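Local coordinates for uncharacterized protein DUF1234 (Pectobacterium atrosepticum SCRI1043, PDB 3BDV), which is not functionally characterised but has the alpha/beta-hydrolase fold and is probably a YdeN-like serine hydrolase, with calcium ions bound in the crystal, at residues 51-54 / 60-63; 98-103 / 185-190; 107-112 / 141-146; 129-134 / 171-176; 152-157 / 177-182. All coordinates share one frame; numbering follows the deposited sequence. Where two conformers were deposited one is given.

Contact 1 (51-54 / 60-63); sequences REWY and RWVL
Trp53, in an irregular loop, faces Trp61 in the first turn of helix 58-70, with their CA atoms 9.0 Å apart, and the two indoles make the contact between them. They meet through their six-membered rings, whose centroids are 5.6 Å apart and whose planes stand at 87°. Despite that near right angle the approach is oblique, and the touching atoms are Trp53 CE3 and Trp61 CZ2, 3.8 Å apart. The CB of Trp53 starts off away from the helix; with CG beside the backbone N (chi1 -71°), the benzo ring swings back to Trp61. In the plane of the Trp61 indole, CH2 comes up to the carbonyl oxygen O of Trp53 at 3.8 Å.

A water links the backbone of the loop to a side chain of the helix: it donates to Glu52 O at 3.1 Å and accepts a weak bond from Arg60 NH2 at 2.8 Å.

Trp61 NE1 bonds to the carbonyl of Pro24. In the alpha/beta-hydrolase fold this is loop-to-helix packing beside the probable nucleophile elbow, which Trp61 touches. The same indole packs edge-to-face with Phe83 and touches Ala87, so Trp61 meets both the 51-54 loop and helix 83-93.

Contact 2 (98-103 / 185-190); sequences GIAGVM and EILIPN. With EDO (1,2-ethanediol), chain G.
Leu187 drives its isobutyl end at the backbone of Ala100 and Gly101, and both of its methyls sit against the same carbonyl: CD1 is 3.7 Å and CD2 3.9 Å from Ala100 O. The two branches thus share the oxygen between them in van der Waals contact, with no hydrogen bond across the contact. CG lies beside the backbone N (chi1 -56°), which aims the fork of the side chain at the strand. CD1 also reaches the methyl of Ala100, CB to CD1 being 4.3 Å, and rests 4.0 Å from the CA of Gly101. Since Gly101 has no side chain, that methyl can settle directly on the backbone.

In fold terms, strand 99-105 is an inner strand of the parallel sheet of an alpha/beta hydrolase, and its opening residues are touched here by the chain as it runs out of the last helix, 174-185. The exit is a type I turn from Glu185 to Ile188, closed by Ile188 N on Glu185 O at 3.2 Å, and this turn presents Leu187 to the sheet. Ile77 of the neighbouring strand and Pro127 also touch the leucine.

CD2 of Leu187 also meets C1 of an ethanediol at 4.0 Å. That molecule, probably from the crystallisation liquor, uses both hydroxyls on one acceptor: O1 and O2 each donate to the carbonyl oxygen of Ile186, O1 at 3.1 Å.

Contact 3 (107-112 / 141-146); sequences PAEPMR and FTRAQY
Glu109 and Arg143 are brought together by bends in both side chains. In Glu109, CG is trans to the backbone N (chi1 -177°) and the chain then kinks at chi2, turning the carboxylate toward the helix; Arg143 is folded at both chi2 and chi3, which presents the NE side of its guanidinium. The salt bridge that results ties the loop leaving strand 99-105 to the start of helix 141-151, two elements placed beyond the C-terminal ends of the parallel strands in this alpha/beta-hydrolase fold.

The grip is side-on and bidentate. Arg143 NE donates to Glu109 OE1 at 3.0 Å, and Arg143 NH2 donates to Glu109 OE2, also at 3.0 Å, the latter bond nearly straight at 171°. Both oxygens lie close to the guanidinium plane and both are approached on their syn sides, yet the carboxylate is not coplanar with its partner: the two planes are 33° apart, so each N-H arrives somewhat tilted from the carboxylate plane. Two bonds to two different oxygens should fix the rotation of both groups, although the pair lies at the surface.

Glu109 OE2 has a second donor, the indole NE1 of Trp147 on the next turn of the helix, which probably helps keep the carboxylate charged. One face of the Arg143 guanidinium is taken by Tyr146, whose CD2 sits 3.5 Å above the plane, offset toward its rim.

Contact 4 (129-134 / 171-176); sequences LTFASH and GPWEYG
Phe131 and Trp173 form a T-shaped pair in which the indole supplies the edge and the phenyl ring the face. The centroid of the phenyl ring is 5.1 Å from that of the six-membered indole ring, and the planes stand at 78°. Trp173 leads with CZ2 and CH2: CZ2 is 3.6 Å from Phe131 CD2, and CH2 comes over the ring nearer its rim than its middle, 3.9 Å from Phe131 CG.

The two side chains reach the meeting point by different torsions. Phe131 places CG beside its backbone N (chi1 -66°), leaning its ring off the strand with a face toward the Trp173 indole. Trp173 instead has CG opposite the backbone N (chi1 -159°), which extends the indole toward the sheet from a residue whose backbone has a positive phi and serves as the N-cap of helix 174-185. The helix it caps holds the indole in turn, because the CA of Gly176, which has no side chain, lies over the centre of the ring system, 3.5 Å above its plane. Phe170 adds a further edge-to-face ring to Trp173.

Both aromatic residues are buried, and selenomethionine Met103 on the adjoining strand touches each of them. This is the helix-on-sheet packing of an alpha/beta hydrolase, where helix 174-185 lies against one face of the parallel sheet and the Phe131-Trp173 pair joins them at the start of the helix.

Contact 5 (152-157 / 177-182); sequences DSELVD and LKRLAE
Arg179 NH2 lies 3.1 Å from Glu154 OE2 in a salt bridge across the contact. The carboxylate lies at the edge of the guanidinium, near its plane, with the two planes 41° apart. Glu154 was deposited in two conformers, and the bridge is described for one of them, so it is less certain than the rest. The pair spans strand 154-157, an outermost strand of the parallel alpha/beta-hydrolase sheet, and the C-terminal helix 174-185 that packs on it.

Bent at chi2 and chi3, the Arg179 chain leaves its helix crosswise toward the strand; on the way NE passes 3.3 Å from Glu182 OE1, but that oxygen is well out of the guanidinium plane and contributes charge alone. Glu182 OE2 takes a proper bond from Lys178 NZ at 2.7 Å, on its syn lone pair, completing a four-residue salt-bridge network, while NH1 of Arg179 bonds to Tyr175 OH. Tyr175 OH and Glu182 probably help to hold the guanidinium in place.

Asp152, at a Schellman turn just ahead of the strand, is seen to bind calcium in a crystal structure of this protein, although no ion is bound to it in this chain. Val156 covers one guanidinium face, its CG2 3.7 Å from Arg179 NH2.

Contacts 2, 4 and 5 share one face of the parallel sheet with the C-terminal helix and its exit: contacts 4 and 5 both use helix 174-185, with centres 8 Å apart, and the selenomethionine of contact 2 packs on Phe131 and Leu180. Thr130 O accepts from Val156 N at 2.7 Å, joining the strands of contacts 4 and 5. Helix 141-151 of contact 3 packs on the opposite face of the same strands, with Ala144 CB 3.4 Å from Ala132 CB. Contact 1 stands apart, its centre 26 Å from that of contact 5; Trp61 touches the probable nucleophile elbow after strand 76-81, and the Trp53 side chain is about 9 Å from a bound calcium.

Contact 1 (51-54 / 60-63)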
# COMPACT_ATOMS: atom_id res chain seq x y z
N ARG A 51 8.63 -6.76 15.70
CA ARG A 51 9.15 -7.96 16.30
C ARG A 51 8.38 -9.19 15.90
O ARG A 51 8.97 -10.25 15.73
CB ARG A 51 9.16 -7.82 17.84
CG ARG A 51 10.10 -6.74 18.34
CD ARG A 51 10.32 -6.82 19.87
NE ARG A 51 11.11 -7.99 20.27
CZ ARG A 51 10.74 -8.93 21.14
NH1 ARG A 51 9.55 -8.90 21.74
NH2 ARG A 51 11.56 -9.93 21.42
N GLU A 52 7.06 -9.08 15.79
CA GLU A 52 6.20 -10.22 15.53
C GLU A 52 5.34 -9.96 14.29
O GLU A 52 4.62 -8.97 14.24
CB GLU A 52 5.31 -10.49 16.72
N TRP A 53 5.46 -10.81 13.29
CA TRP A 53 4.67 -10.67 12.07
C TRP A 53 3.58 -11.73 11.89
O TRP A 53 2.79 -11.65 10.93
CB TRP A 53 5.60 -10.74 10.86
CG TRP A 53 6.47 -9.52 10.70
CD1 TRP A 53 7.71 -9.33 11.18
CD2 TRP A 53 6.13 -8.34 9.97
NE1 TRP A 53 8.18 -8.10 10.82
CE2 TRP A 53 7.22 -7.46 10.08
CE3 TRP A 53 5.01 -7.94 9.24
CZ2 TRP A 53 7.24 -6.21 9.48
CZ3 TRP A 53 5.02 -6.68 8.64
CH2 TRP A 53 6.13 -5.85 8.75
N TYR A 54 3.55 -12.74 12.75
CA TYR A 54 2.70 -13.90 12.48
C TYR A 54 1.32 -13.81 13.08
O TYR A 54 0.49 -14.63 12.78
CB TYR A 54 3.39 -15.20 12.86
CG TYR A 54 4.32 -15.64 11.77
CD1 TYR A 54 5.51 -14.95 11.52
CD2 TYR A 54 4.01 -16.72 10.96
CE1 TYR A 54 6.34 -15.31 10.54
CE2 TYR A 54 4.85 -17.11 9.97
CZ TYR A 54 6.01 -16.40 9.75
OH TYR A 54 6.90 -16.75 8.76
N ARG A 60 -0.65 -3.30 16.70
CA ARG A 60 0.80 -3.41 16.47
C ARG A 60 1.22 -2.85 15.14
O ARG A 60 2.23 -2.18 15.04
CB ARG A 60 1.26 -4.86 16.60
CG ARG A 60 1.37 -5.25 18.07
CD ARG A 60 2.23 -6.47 18.27
NE ARG A 60 1.58 -7.67 17.78
CZ ARG A 60 1.25 -8.72 18.53
NH1 ARG A 60 1.48 -8.74 19.83
NH2 ARG A 60 0.66 -9.76 17.96
N TRP A 61 0.46 -3.14 14.10
CA TRP A 61 0.73 -2.56 12.78
C TRP A 61 0.63 -1.04 12.84
O TRP A 61 1.48 -0.36 12.28
CB TRP A 61 -0.24 -3.09 11.73
CG TRP A 61 0.30 -4.16 10.84
CD1 TRP A 61 0.66 -4.04 9.53
CD2 TRP A 61 0.53 -5.53 11.19
NE1 TRP A 61 1.11 -5.24 9.05
CE2 TRP A 61 1.01 -6.18 10.05
CE3 TRP A 61 0.33 -6.27 12.36
CZ2 TRP A 61 1.35 -7.56 10.04
CZ3 TRP A 61 0.67 -7.60 12.37
CH2 TRP A 61 1.15 -8.25 11.21
N VAL A 62 -0.39 -0.52 13.51
CA VAL A 62 -0.61 0.92 13.64
C VAL A 62 0.56 1.59 14.40
O VAL A 62 1.07 2.64 14.02
CB VAL A 62 -1.91 1.22 14.40
CG1 VAL A 62 -1.92 2.69 14.94
CG2 VAL A 62 -3.15 0.87 13.55
N LEU A 63 0.97 0.96 15.47
CA LEU A 63 2.11 1.43 16.23
C LEU A 63 3.37 1.42 15.33
O LEU A 63 4.14 2.38 15.34
CB LEU A 63 2.22 0.55 17.48
CG LEU A 63 3.11 0.91 18.65
CD1 LEU A 63 3.14 2.40 18.87
CD2 LEU A 63 2.57 0.19 19.85
O HOH W 1 1.87 -9.79 15.45

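Contact 2 (98-103 / 185-190)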
# COMPACT_ATOMS: atom_id res chain seq x y z
N GLY A 98 0.56 13.95 8.00
CA GLY A 98 1.78 13.79 7.24
C GLY A 98 1.70 12.73 6.17
O GLY A 98 2.73 12.21 5.73
N ILE A 99 0.47 12.37 5.79
CA ILE A 99 0.22 11.44 4.69
C ILE A 99 -0.37 12.09 3.41
O ILE A 99 -1.49 12.56 3.40
CB ILE A 99 -0.66 10.22 5.18
CG1 ILE A 99 0.04 9.54 6.38
CG2 ILE A 99 -0.95 9.26 4.03
CD1 ILE A 99 -0.87 8.59 7.28
N ALA A 100 0.38 11.97 2.31
CA ALA A 100 0.01 12.58 1.01
C ALA A 100 -1.00 11.70 0.29
O ALA A 100 -1.88 12.22 -0.41
CB ALA A 100 1.26 12.75 0.12
N GLY A 101 -0.86 10.38 0.45
CA GLY A 101 -1.70 9.42 -0.29
C GLY A 101 -1.47 8.02 0.21
O GLY A 101 -0.51 7.76 0.97
N VAL A 102 -2.36 7.11 -0.16
CA VAL A 102 -2.17 5.72 0.20
C VAL A 102 -2.50 4.85 -0.99
O VAL A 102 -3.38 5.14 -1.81
CB VAL A 102 -2.97 5.27 1.47
CG1 VAL A 102 -2.57 6.06 2.71
CG2 VAL A 102 -4.46 5.35 1.22
N MSE A 103 -1.71 3.80 -1.14
CA MSE A 103 -1.86 2.79 -2.21
C MSE A 103 -2.14 1.49 -1.51
O MSE A 103 -1.30 1.02 -0.72
CB MSE A 103 -0.58 2.70 -3.06
CG MSE A 103 -0.59 1.61 -4.01
SE MSE A 103 0.79 1.95 -5.36
CE MSE A 103 0.93 0.23 -6.14
N GLU A 185 3.02 11.64 -8.73
CA GLU A 185 3.44 12.94 -9.29
C GLU A 185 2.44 14.05 -8.98
O GLU A 185 2.85 15.18 -8.71
CB GLU A 185 3.69 12.84 -10.78
CG GLU A 185 4.94 12.09 -11.09
CD GLU A 185 5.13 11.81 -12.56
OE1 GLU A 185 4.15 11.93 -13.29
OE2 GLU A 185 6.27 11.47 -12.96
N ILE A 186 1.15 13.72 -8.97
CA ILE A 186 0.11 14.73 -8.70
C ILE A 186 0.07 15.07 -7.22
O ILE A 186 -0.58 16.02 -6.83
CB ILE A 186 -1.30 14.37 -9.24
CG1 ILE A 186 -1.81 13.04 -8.74
CG2 ILE A 186 -1.26 14.31 -10.79
CD1 ILE A 186 -3.29 12.85 -8.95
N LEU A 187 0.80 14.35 -6.39
CA LEU A 187 0.87 14.69 -4.98
C LEU A 187 2.14 15.45 -4.60
O LEU A 187 2.32 15.82 -3.43
CB LEU A 187 0.79 13.40 -4.15
CG LEU A 187 -0.43 12.50 -4.39
CD1 LEU A 187 -0.33 11.20 -3.61
CD2 LEU A 187 -1.75 13.29 -4.11
N ILE A 188 3.04 15.64 -5.55
CA ILE A 188 4.31 16.34 -5.25
C ILE A 188 3.99 17.81 -4.95
O ILE A 188 3.22 18.41 -5.68
CB ILE A 188 5.28 16.23 -6.44
CG1 ILE A 188 5.80 14.81 -6.53
CG2 ILE A 188 6.48 17.17 -6.27
CD1 ILE A 188 6.57 14.56 -7.81
N PRO A 189 4.49 18.36 -3.83
CA PRO A 189 4.24 19.79 -3.49
C PRO A 189 4.70 20.81 -4.52
O PRO A 189 3.95 21.76 -4.79
CB PRO A 189 4.98 19.98 -2.16
CG PRO A 189 4.98 18.64 -1.57
CD PRO A 189 5.19 17.68 -2.74
N ASN A 190 5.91 20.61 -5.08
CA ASN A 190 6.52 21.53 -6.05
C ASN A 190 6.88 20.81 -7.33
O ASN A 190 7.98 20.28 -7.46
CB ASN A 190 7.77 22.14 -5.45
CG ASN A 190 7.47 22.92 -4.20
OD1 ASN A 190 6.71 23.90 -4.26
ND2 ASN A 190 8.07 22.53 -3.07
C1 EDO G . -3.44 16.69 -5.37
O1 EDO G . -2.39 17.54 -4.83
C2 EDO G . -4.19 17.38 -6.51
O2 EDO G . -3.24 17.71 -7.54

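Contact 3 (107-112 / 141-146)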
# COMPACT_ATOMS: atom_id res chain seq x y z
N PRO A 107 -6.17 -5.17 -0.53
CA PRO A 107 -6.64 -5.03 0.84
C PRO A 107 -7.49 -6.24 1.19
O PRO A 107 -8.24 -6.73 0.34
CB PRO A 107 -7.49 -3.76 0.79
CG PRO A 107 -7.96 -3.70 -0.49
CD PRO A 107 -6.84 -4.20 -1.40
N ALA A 108 -7.35 -6.74 2.41
CA ALA A 108 -8.16 -7.86 2.83
C ALA A 108 -9.56 -7.37 3.29
O ALA A 108 -9.68 -6.28 3.81
CB ALA A 108 -7.43 -8.63 3.94
N GLU A 109 -10.57 -8.22 3.14
CA GLU A 109 -11.85 -8.00 3.77
C GLU A 109 -11.63 -7.96 5.28
O GLU A 109 -11.06 -8.88 5.87
CB GLU A 109 -12.80 -9.16 3.37
CG GLU A 109 -14.20 -9.05 3.88
CD GLU A 109 -14.99 -7.95 3.20
OE1 GLU A 109 -15.24 -8.05 1.98
OE2 GLU A 109 -15.37 -6.99 3.89
N PRO A 110 -12.04 -6.85 5.93
CA PRO A 110 -11.79 -6.78 7.38
C PRO A 110 -12.24 -7.97 8.27
O PRO A 110 -11.56 -8.35 9.24
CB PRO A 110 -12.48 -5.49 7.76
CG PRO A 110 -12.36 -4.65 6.55
CD PRO A 110 -12.56 -5.57 5.42
N MSE A 111 -13.32 -8.61 7.89
CA MSE A 111 -13.79 -9.74 8.67
C MSE A 111 -12.79 -10.88 8.71
O MSE A 111 -12.75 -11.61 9.72
CB MSE A 111 -15.16 -10.21 8.13
CG MSE A 111 -15.77 -11.45 8.79
SE MSE A 111 -16.68 -10.89 10.34
CE MSE A 111 -18.24 -10.02 9.50
N ARG A 112 -12.00 -11.08 7.64
CA ARG A 112 -11.04 -12.17 7.63
C ARG A 112 -10.06 -12.09 8.76
O ARG A 112 -9.47 -13.07 9.11
CB ARG A 112 -10.25 -12.16 6.33
CG ARG A 112 -11.08 -12.30 5.07
CD ARG A 112 -11.66 -13.66 4.87
NE ARG A 112 -12.83 -13.94 5.65
CZ ARG A 112 -14.04 -13.50 5.37
NH1 ARG A 112 -14.27 -12.71 4.32
NH2 ARG A 112 -15.08 -13.90 6.12
N PHE A 141 -13.65 -9.57 -5.66
CA PHE A 141 -13.61 -8.35 -6.45
C PHE A 141 -14.79 -7.41 -6.20
O PHE A 141 -14.63 -6.19 -6.11
CB PHE A 141 -13.49 -8.67 -7.94
CG PHE A 141 -13.30 -7.45 -8.77
CD1 PHE A 141 -12.07 -6.83 -8.79
CD2 PHE A 141 -14.36 -6.89 -9.46
CE1 PHE A 141 -11.88 -5.65 -9.53
CE2 PHE A 141 -14.19 -5.72 -10.19
CZ PHE A 141 -12.96 -5.10 -10.22
N THR A 142 -15.99 -7.96 -6.04
CA THR A 142 -17.15 -7.09 -5.85
C THR A 142 -17.04 -6.38 -4.51
O THR A 142 -17.44 -5.22 -4.41
CB THR A 142 -18.49 -7.82 -6.10
OG1 THR A 142 -18.61 -8.90 -5.20
CG2 THR A 142 -18.54 -8.37 -7.53
N ARG A 143 -16.47 -7.04 -3.50
CA ARG A 143 -16.27 -6.38 -2.22
C ARG A 143 -15.16 -5.36 -2.28
O ARG A 143 -15.23 -4.34 -1.57
CB ARG A 143 -16.02 -7.37 -1.08
CG ARG A 143 -17.26 -8.10 -0.67
CD ARG A 143 -18.29 -7.24 -0.00
NE ARG A 143 -17.85 -6.82 1.32
CZ ARG A 143 -18.57 -6.11 2.17
NH1 ARG A 143 -19.74 -5.65 1.81
NH2 ARG A 143 -18.08 -5.83 3.38
N ALA A 144 -14.14 -5.63 -3.08
CA ALA A 144 -13.09 -4.61 -3.35
C ALA A 144 -13.74 -3.36 -3.93
O ALA A 144 -13.46 -2.23 -3.46
CB ALA A 144 -12.01 -5.13 -4.32
N GLN A 145 -14.68 -3.54 -4.87
CA GLN A 145 -15.44 -2.41 -5.40
C GLN A 145 -16.23 -1.65 -4.35
O GLN A 145 -16.26 -0.40 -4.35
CB GLN A 145 -16.36 -2.85 -6.49
CG GLN A 145 -15.62 -3.31 -7.75
CD GLN A 145 -16.59 -3.71 -8.83
OE1 GLN A 145 -17.28 -4.74 -8.73
NE2 GLN A 145 -16.67 -2.88 -9.87
N TYR A 146 -16.88 -2.41 -3.46
CA TYR A 146 -17.63 -1.82 -2.32
C TYR A 146 -16.71 -0.96 -1.46
O TYR A 146 -17.01 0.21 -1.11
CB TYR A 146 -18.26 -2.94 -1.45
CG TYR A 146 -18.76 -2.46 -0.11
CD1 TYR A 146 -20.00 -1.83 0.00
CD2 TYR A 146 -17.99 -2.62 1.04
CE1 TYR A 146 -20.44 -1.38 1.21
CE2 TYR A 146 -18.42 -2.15 2.27
CZ TYR A 146 -19.64 -1.53 2.35
OH TYR A 146 -20.04 -1.08 3.58

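Contact 4 (129-134 / 171-176)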
# COMPACT_ATOMS: atom_id res chain seq x y z
N LEU A 129 -5.46 4.93 -3.98
CA LEU A 129 -5.50 4.02 -5.10
C LEU A 129 -5.58 2.58 -4.54
O LEU A 129 -4.76 2.21 -3.70
CB LEU A 129 -4.22 4.20 -5.88
CG LEU A 129 -4.03 3.75 -7.28
CD1 LEU A 129 -5.00 4.50 -8.19
CD2 LEU A 129 -2.53 4.05 -7.59
N THR A 130 -6.51 1.77 -5.07
CA THR A 130 -6.72 0.40 -4.61
C THR A 130 -6.57 -0.56 -5.78
O THR A 130 -7.18 -0.34 -6.83
CB THR A 130 -8.10 0.21 -3.96
OG1 THR A 130 -8.18 1.05 -2.79
CG2 THR A 130 -8.35 -1.28 -3.52
N PHE A 131 -5.79 -1.62 -5.61
CA PHE A 131 -5.59 -2.63 -6.66
C PHE A 131 -6.27 -3.90 -6.16
O PHE A 131 -6.02 -4.33 -5.02
CB PHE A 131 -4.11 -2.92 -6.87
CG PHE A 131 -3.36 -1.75 -7.41
CD1 PHE A 131 -2.98 -0.70 -6.62
CD2 PHE A 131 -3.00 -1.71 -8.74
CE1 PHE A 131 -2.31 0.39 -7.15
CE2 PHE A 131 -2.31 -0.62 -9.26
CZ PHE A 131 -1.98 0.42 -8.48
N ALA A 132 -7.13 -4.47 -6.99
CA ALA A 132 -7.97 -5.62 -6.60
C ALA A 132 -7.84 -6.72 -7.63
O ALA A 132 -7.88 -6.48 -8.80
CB ALA A 132 -9.41 -5.18 -6.43
N SER A 133 -7.72 -7.96 -7.15
CA SER A 133 -7.66 -9.17 -7.99
C SER A 133 -9.04 -9.89 -8.01
O SER A 133 -9.86 -9.73 -7.08
CB SER A 133 -6.57 -10.08 -7.42
OG SER A 133 -6.63 -11.38 -7.95
N HIS A 134 -9.29 -10.65 -9.09
CA HIS A 134 -10.52 -11.41 -9.14
C HIS A 134 -10.43 -12.78 -8.47
O HIS A 134 -11.45 -13.45 -8.38
CB HIS A 134 -10.98 -11.64 -10.57
CG HIS A 134 -11.60 -10.44 -11.18
ND1 HIS A 134 -12.96 -10.30 -11.30
CD2 HIS A 134 -11.05 -9.29 -11.61
CE1 HIS A 134 -13.22 -9.12 -11.84
NE2 HIS A 134 -12.07 -8.50 -12.07
N GLY A 171 6.81 -10.28 -7.15
CA GLY A 171 7.43 -10.07 -8.45
C GLY A 171 7.77 -8.61 -8.64
O GLY A 171 7.37 -7.77 -7.85
N PRO A 172 8.50 -8.30 -9.70
CA PRO A 172 8.90 -6.93 -9.90
C PRO A 172 7.76 -5.96 -10.08
O PRO A 172 7.94 -4.83 -9.78
CB PRO A 172 9.73 -6.95 -11.18
CG PRO A 172 9.81 -8.29 -11.57
CD PRO A 172 9.01 -9.18 -10.77
N TRP A 173 6.65 -6.41 -10.65
CA TRP A 173 5.45 -5.60 -10.85
C TRP A 173 5.70 -4.17 -11.31
O TRP A 173 5.39 -3.19 -10.60
CB TRP A 173 4.58 -5.62 -9.58
CG TRP A 173 3.11 -5.25 -9.83
CD1 TRP A 173 2.38 -5.42 -10.97
CD2 TRP A 173 2.23 -4.62 -8.88
NE1 TRP A 173 1.09 -4.97 -10.77
CE2 TRP A 173 0.99 -4.46 -9.51
CE3 TRP A 173 2.38 -4.22 -7.54
CZ2 TRP A 173 -0.10 -3.89 -8.87
CZ3 TRP A 173 1.33 -3.61 -6.91
CH2 TRP A 173 0.09 -3.46 -7.56
N GLU A 174 6.21 -4.06 -12.53
CA GLU A 174 6.42 -2.77 -13.14
C GLU A 174 5.12 -2.00 -13.30
O GLU A 174 5.13 -0.75 -13.20
CB GLU A 174 7.14 -2.94 -14.46
CG GLU A 174 8.57 -3.37 -14.28
CD GLU A 174 9.57 -2.45 -14.93
OE1 GLU A 174 9.17 -1.56 -15.69
OE2 GLU A 174 10.76 -2.63 -14.67
N TYR A 175 4.00 -2.69 -13.54
CA TYR A 175 2.72 -1.99 -13.69
C TYR A 175 2.35 -1.24 -12.41
O TYR A 175 1.88 -0.10 -12.47
CB TYR A 175 1.54 -2.91 -14.13
CG TYR A 175 0.30 -2.08 -14.45
CD1 TYR A 175 0.22 -1.33 -15.62
CD2 TYR A 175 -0.76 -2.02 -13.56
CE1 TYR A 175 -0.89 -0.55 -15.89
CE2 TYR A 175 -1.88 -1.25 -13.84
CZ TYR A 175 -1.92 -0.51 -14.99
OH TYR A 175 -3.02 0.31 -15.22
N GLY A 176 2.57 -1.86 -11.25
CA GLY A 176 2.36 -1.15 -9.99
C GLY A 176 3.24 0.09 -9.82
O GLY A 176 2.80 1.16 -9.36

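Contact 5 (152-157 / 177-182)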
# COMPACT_ATOMS: atom_id res chain seq x y z
N ASP A 152 -13.67 6.19 -1.21
CA ASP A 152 -13.41 7.16 -2.28
C ASP A 152 -12.02 6.96 -2.89
O ASP A 152 -11.25 7.90 -3.10
CB ASP A 152 -13.55 8.59 -1.74
CG ASP A 152 -13.85 9.60 -2.82
OD1 ASP A 152 -14.09 9.23 -3.99
OD2 ASP A 152 -13.85 10.79 -2.45
N SER A 153 -11.72 5.71 -3.21
CA SER A 153 -10.48 5.33 -3.83
C SER A 153 -10.71 4.98 -5.28
O SER A 153 -11.74 4.43 -5.63
CB SER A 153 -9.95 4.09 -3.09
OG SER A 153 -8.82 3.52 -3.73
N GLU A 154 -9.71 5.23 -6.14
CA GLU A 154 -9.70 4.71 -7.48
C GLU A 154 -9.52 3.20 -7.36
O GLU A 154 -8.76 2.75 -6.49
CB GLU A 154 -8.51 5.25 -8.26
CG GLU A 154 -8.78 5.63 -9.66
CD GLU A 154 -7.56 6.21 -10.37
OE1 GLU A 154 -6.87 7.07 -9.78
OE2 GLU A 154 -7.31 5.80 -11.50
N LEU A 155 -10.17 2.44 -8.23
CA LEU A 155 -10.11 0.98 -8.19
C LEU A 155 -9.49 0.45 -9.45
O LEU A 155 -10.02 0.64 -10.53
CB LEU A 155 -11.52 0.41 -8.00
CG LEU A 155 -11.71 -1.09 -7.68
CD1 LEU A 155 -11.66 -1.98 -9.00
CD2 LEU A 155 -10.73 -1.60 -6.61
N VAL A 156 -8.37 -0.23 -9.29
CA VAL A 156 -7.59 -0.78 -10.39
C VAL A 156 -7.75 -2.27 -10.37
O VAL A 156 -7.31 -2.92 -9.43
CB VAL A 156 -6.11 -0.40 -10.28
CG1 VAL A 156 -5.27 -1.03 -11.47
CG2 VAL A 156 -5.99 1.13 -10.25
N ASP A 157 -8.47 -2.76 -11.36
CA ASP A 157 -8.68 -4.21 -11.60
C ASP A 157 -7.46 -4.83 -12.29
O ASP A 157 -7.16 -4.50 -13.42
CB ASP A 157 -9.95 -4.33 -12.46
CG ASP A 157 -10.35 -5.75 -12.76
OD1 ASP A 157 -9.55 -6.68 -12.54
OD2 ASP A 157 -11.51 -5.92 -13.20
N LEU A 177 4.51 -0.05 -10.17
CA LEU A 177 5.42 1.09 -10.17
C LEU A 177 5.00 2.18 -11.12
O LEU A 177 5.07 3.37 -10.78
CB LEU A 177 6.83 0.61 -10.53
CG LEU A 177 7.56 -0.21 -9.48
CD1 LEU A 177 8.89 -0.63 -10.09
CD2 LEU A 177 7.76 0.59 -8.13
N LYS A 178 4.56 1.80 -12.31
CA LYS A 178 4.01 2.78 -13.28
C LYS A 178 2.82 3.54 -12.70
O LYS A 178 2.80 4.75 -12.73
CB LYS A 178 3.63 2.09 -14.60
CG LYS A 178 3.04 3.02 -15.67
CD LYS A 178 2.50 2.31 -16.94
CE LYS A 178 0.96 2.03 -16.84
NZ LYS A 178 0.01 3.19 -17.12
N ARG A 179 1.81 2.83 -12.20
CA ARG A 179 0.69 3.51 -11.56
C ARG A 179 1.07 4.38 -10.38
O ARG A 179 0.50 5.46 -10.18
CB ARG A 179 -0.37 2.48 -11.15
CG ARG A 179 -0.94 1.79 -12.30
CD ARG A 179 -1.56 2.76 -13.28
NE ARG A 179 -2.62 3.55 -12.66
CZ ARG A 179 -3.93 3.29 -12.74
NH1 ARG A 179 -4.37 2.26 -13.44
NH2 ARG A 179 -4.80 4.12 -12.15
N LEU A 180 1.98 3.90 -9.55
CA LEU A 180 2.45 4.68 -8.45
C LEU A 180 3.08 6.00 -8.91
O LEU A 180 2.89 7.02 -8.30
CB LEU A 180 3.49 3.88 -7.68
CG LEU A 180 4.15 4.57 -6.48
CD1 LEU A 180 3.13 5.08 -5.42
CD2 LEU A 180 5.18 3.66 -5.90
N ALA A 181 3.85 5.94 -9.97
CA ALA A 181 4.47 7.13 -10.51
C ALA A 181 3.43 8.16 -10.93
O ALA A 181 3.50 9.33 -10.56
CB ALA A 181 5.41 6.71 -11.71
N GLU A 182 2.43 7.70 -11.67
CA GLU A 182 1.34 8.52 -12.17
C GLU A 182 0.61 9.25 -11.05
O GLU A 182 0.36 10.46 -11.12
CB GLU A 182 0.37 7.65 -12.96
CG GLU A 182 1.00 7.10 -14.25
CD GLU A 182 0.20 6.05 -14.95
OE1 GLU A 182 -0.89 5.75 -14.46
OE2 GLU A 182 0.67 5.52 -15.98